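Endo-1,4-beta-xylanase (Bacteroides thetaiotaomicron VPI-5482, PDB 3KST) probably hydrolyses O-glycosidic bonds in xylan or related plant polysaccharides as a calcium-binding member of glycosyl hydrolase family 43. Local coordinates at residues K213-G218 with I265-W270. Numbering follows the deposited sequence.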
loop_
_atom_site.group_PDB
_atom_site.type_symbol
_atom_site.label_atom_id
_atom_site.label_comp_id
_atom_site.label_asym_id
_atom_site.label_seq_id
_atom_site.Cartn_x
_atom_site.Cartn_y
_atom_site.Cartn_z
ATOM N N LYS A 213 -16.490 -7.557 5.911
ATOM C CA LYS A 213 -16.541 -6.352 6.771
ATOM C C LYS A 213 -15.426 -6.301 7.816
ATOM O O LYS A 213 -15.126 -5.230 8.318
ATOM C CB LYS A 213 -17.910 -6.176 7.472
ATOM C CG LYS A 213 -19.011 -5.882 6.526
ATOM C CD LYS A 213 -20.342 -5.951 7.237
ATOM C CE LYS A 213 -21.475 -5.637 6.316
ATOM N NZ LYS A 213 -22.749 -5.923 6.999
ATOM N N GLY A 214 -14.883 -7.485 8.151
ATOM C CA GLY A 214 -13.785 -7.695 9.065
ATOM C C GLY A 214 -12.389 -7.650 8.478
ATOM O O GLY A 214 -11.406 -8.022 9.195
ATOM N N TYR A 215 -12.263 -7.214 7.212
ATOM C CA TYR A 215 -10.936 -6.867 6.653
ATOM C C TYR A 215 -10.298 -5.950 7.703
ATOM O O TYR A 215 -10.974 -5.028 8.238
ATOM C CB TYR A 215 -11.064 -6.101 5.338
ATOM C CG TYR A 215 -9.848 -6.068 4.414
ATOM C CD1 TYR A 215 -9.172 -7.237 4.048
ATOM C CD2 TYR A 215 -9.478 -4.890 3.777
ATOM C CE1 TYR A 215 -8.085 -7.212 3.135
ATOM C CE2 TYR A 215 -8.387 -4.851 2.867
ATOM C CZ TYR A 215 -7.707 -6.021 2.561
ATOM O OH TYR A 215 -6.673 -5.984 1.678
ATOM N N GLY A 216 -9.034 -6.213 8.037
ATOM C CA GLY A 216 -8.354 -5.451 9.061
ATOM C C GLY A 216 -6.853 -5.438 8.955
ATOM O O GLY A 216 -6.283 -6.223 8.212
ATOM N N VAL A 217 -6.241 -4.519 9.695
ATOM C CA VAL A 217 -4.806 -4.310 9.690
ATOM C C VAL A 217 -4.146 -4.762 10.980
ATOM O O VAL A 217 -4.634 -4.468 12.084
ATOM C CB VAL A 217 -4.480 -2.821 9.480
ATOM C CG1 VAL A 217 -2.944 -2.563 9.513
ATOM C CG2 VAL A 217 -5.104 -2.317 8.149
ATOM N N GLY A 218 -2.997 -5.421 10.855
ATOM C CA GLY A 218 -2.193 -5.819 12.005
ATOM C C GLY A 218 -0.727 -5.644 11.668
ATOM O O GLY A 218 -0.392 -5.252 10.529
ATOM N N ILE A 265 -3.158 5.924 5.795
ATOM C CA ILE A 265 -4.247 6.012 4.809
ATOM C C ILE A 265 -4.747 4.591 4.577
ATOM O O ILE A 265 -3.943 3.658 4.548
ATOM C CB ILE A 265 -3.814 6.731 3.493
ATOM C CG1 ILE A 265 -5.016 7.002 2.589
ATOM C CG2 ILE A 265 -2.719 5.974 2.738
ATOM C CD1 ILE A 265 -4.630 7.894 1.383
ATOM N N PHE A 266 -6.048 4.423 4.403
ATOM C CA PHE A 266 -6.640 3.098 4.196
ATOM C C PHE A 266 -7.987 3.238 3.499
ATOM O O PHE A 266 -8.542 4.326 3.474
ATOM C CB PHE A 266 -6.840 2.352 5.537
ATOM C CG PHE A 266 -7.768 3.060 6.497
ATOM C CD1 PHE A 266 -7.283 4.062 7.331
ATOM C CD2 PHE A 266 -9.132 2.761 6.529
ATOM C CE1 PHE A 266 -8.139 4.751 8.204
ATOM C CE2 PHE A 266 -10.017 3.425 7.410
ATOM C CZ PHE A 266 -9.507 4.432 8.260
ATOM N N HIS A 267 -8.471 2.139 2.934
ATOM C CA HIS A 267 -9.789 2.105 2.310
ATOM C C HIS A 267 -10.825 1.481 3.240
ATOM O O HIS A 267 -10.509 0.874 4.273
ATOM C CB HIS A 267 -9.782 1.419 0.935
ATOM C CG HIS A 267 -9.641 -0.066 0.982
ATOM N ND1 HIS A 267 -8.606 -0.725 0.356
ATOM C CD2 HIS A 267 -10.396 -1.028 1.568
ATOM C CE1 HIS A 267 -8.734 -2.025 0.548
ATOM N NE2 HIS A 267 -9.805 -2.234 1.293
ATOM N N ALA A 268 -12.078 1.612 2.839
ATOM C CA ALA A 268 -13.196 0.978 3.516
ATOM C C ALA A 268 -14.276 0.726 2.466
ATOM O O ALA A 268 -14.228 1.305 1.378
ATOM C CB ALA A 268 -13.705 1.878 4.605
ATOM N N HIS A 269 -15.226 -0.152 2.771
ATOM C CA HIS A 269 -16.372 -0.354 1.886
ATOM C C HIS A 269 -17.137 0.960 1.678
ATOM O O HIS A 269 -17.003 1.909 2.492
ATOM C CB HIS A 269 -17.344 -1.409 2.427
ATOM C CG HIS A 269 -16.782 -2.791 2.478
ATOM N ND1 HIS A 269 -17.307 -3.781 3.281
ATOM C CD2 HIS A 269 -15.712 -3.341 1.853
ATOM C CE1 HIS A 269 -16.607 -4.891 3.121
ATOM N NE2 HIS A 269 -15.628 -4.652 2.260
ATOM N N TRP A 270 -17.862 1.031 0.561
ATOM C CA TRP A 270 -18.709 2.184 0.256
ATOM C C TRP A 270 -19.642 2.508 1.429
ATOM O O TRP A 270 -19.792 3.665 1.800
ATOM C CB TRP A 270 -19.495 1.957 -1.028
ATOM C CG TRP A 270 -20.475 2.998 -1.285
ATOM C CD1 TRP A 270 -21.813 2.884 -1.138
ATOM C CD2 TRP A 270 -20.220 4.369 -1.638
ATOM N NE1 TRP A 270 -22.423 4.070 -1.416
ATOM C CE2 TRP A 270 -21.470 5.005 -1.717
ATOM C CE3 TRP A 270 -19.061 5.112 -1.916
ATOM C CZ2 TRP A 270 -21.606 6.361 -2.050
ATOM C CZ3 TRP A 270 -19.193 6.448 -2.238
ATOM C CH2 TRP A 270 -20.478 7.055 -2.318
#
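Lys213 meets His269 through its backbone: the amide N of Lys213 lies 3.9 Å from CE1 of His269, and CA of Lys213 is equally near that carbon. The base of the lysine side chain passes the ring, CG coming 4.2 Å from ND1 of His269, and its extended remainder leads away, leaving NZ 6.9 Å from ND1. On its other nitrogen, NE2, the same imidazole hydrogen-bonds to the carbonyl O of Tyr210, so neighbouring atoms of one ring meet the loop ahead of strand 216-222 at two points, Tyr210 and Lys213.

Tyr215, the last residue of that loop, has its CB directed toward strand 262-268, and with CG anti to the backbone N (chi1 -160°) the ring lies beside His267. Its CE2 touches NE2 of His267 at 3.4 Å and CE1 of the same residue at 3.7 Å. The two rings meet rim to rim, their centroids 5.5 Å apart and their planes at 9° to each other; neither lies over the other's face. No hydrogen bond crosses between the segments; van der Waals contact joins them.

Each side chain has its polar partner in a different part of the five-bladed beta-propeller expected of this family. Tyr215 OH hydrogen-bonds to OE2 of Glu190, the predicted proton donor, while His267 ND1 bonds to the backbone N of Asp26, the predicted proton acceptor. The tyrosine-histidine pair therefore bridges two neighbouring blades within the probable active site, and its chemistry is consistent with a second-shell role, Tyr215 bonding the Glu190 carboxylate and His267 the Asp26 backbone.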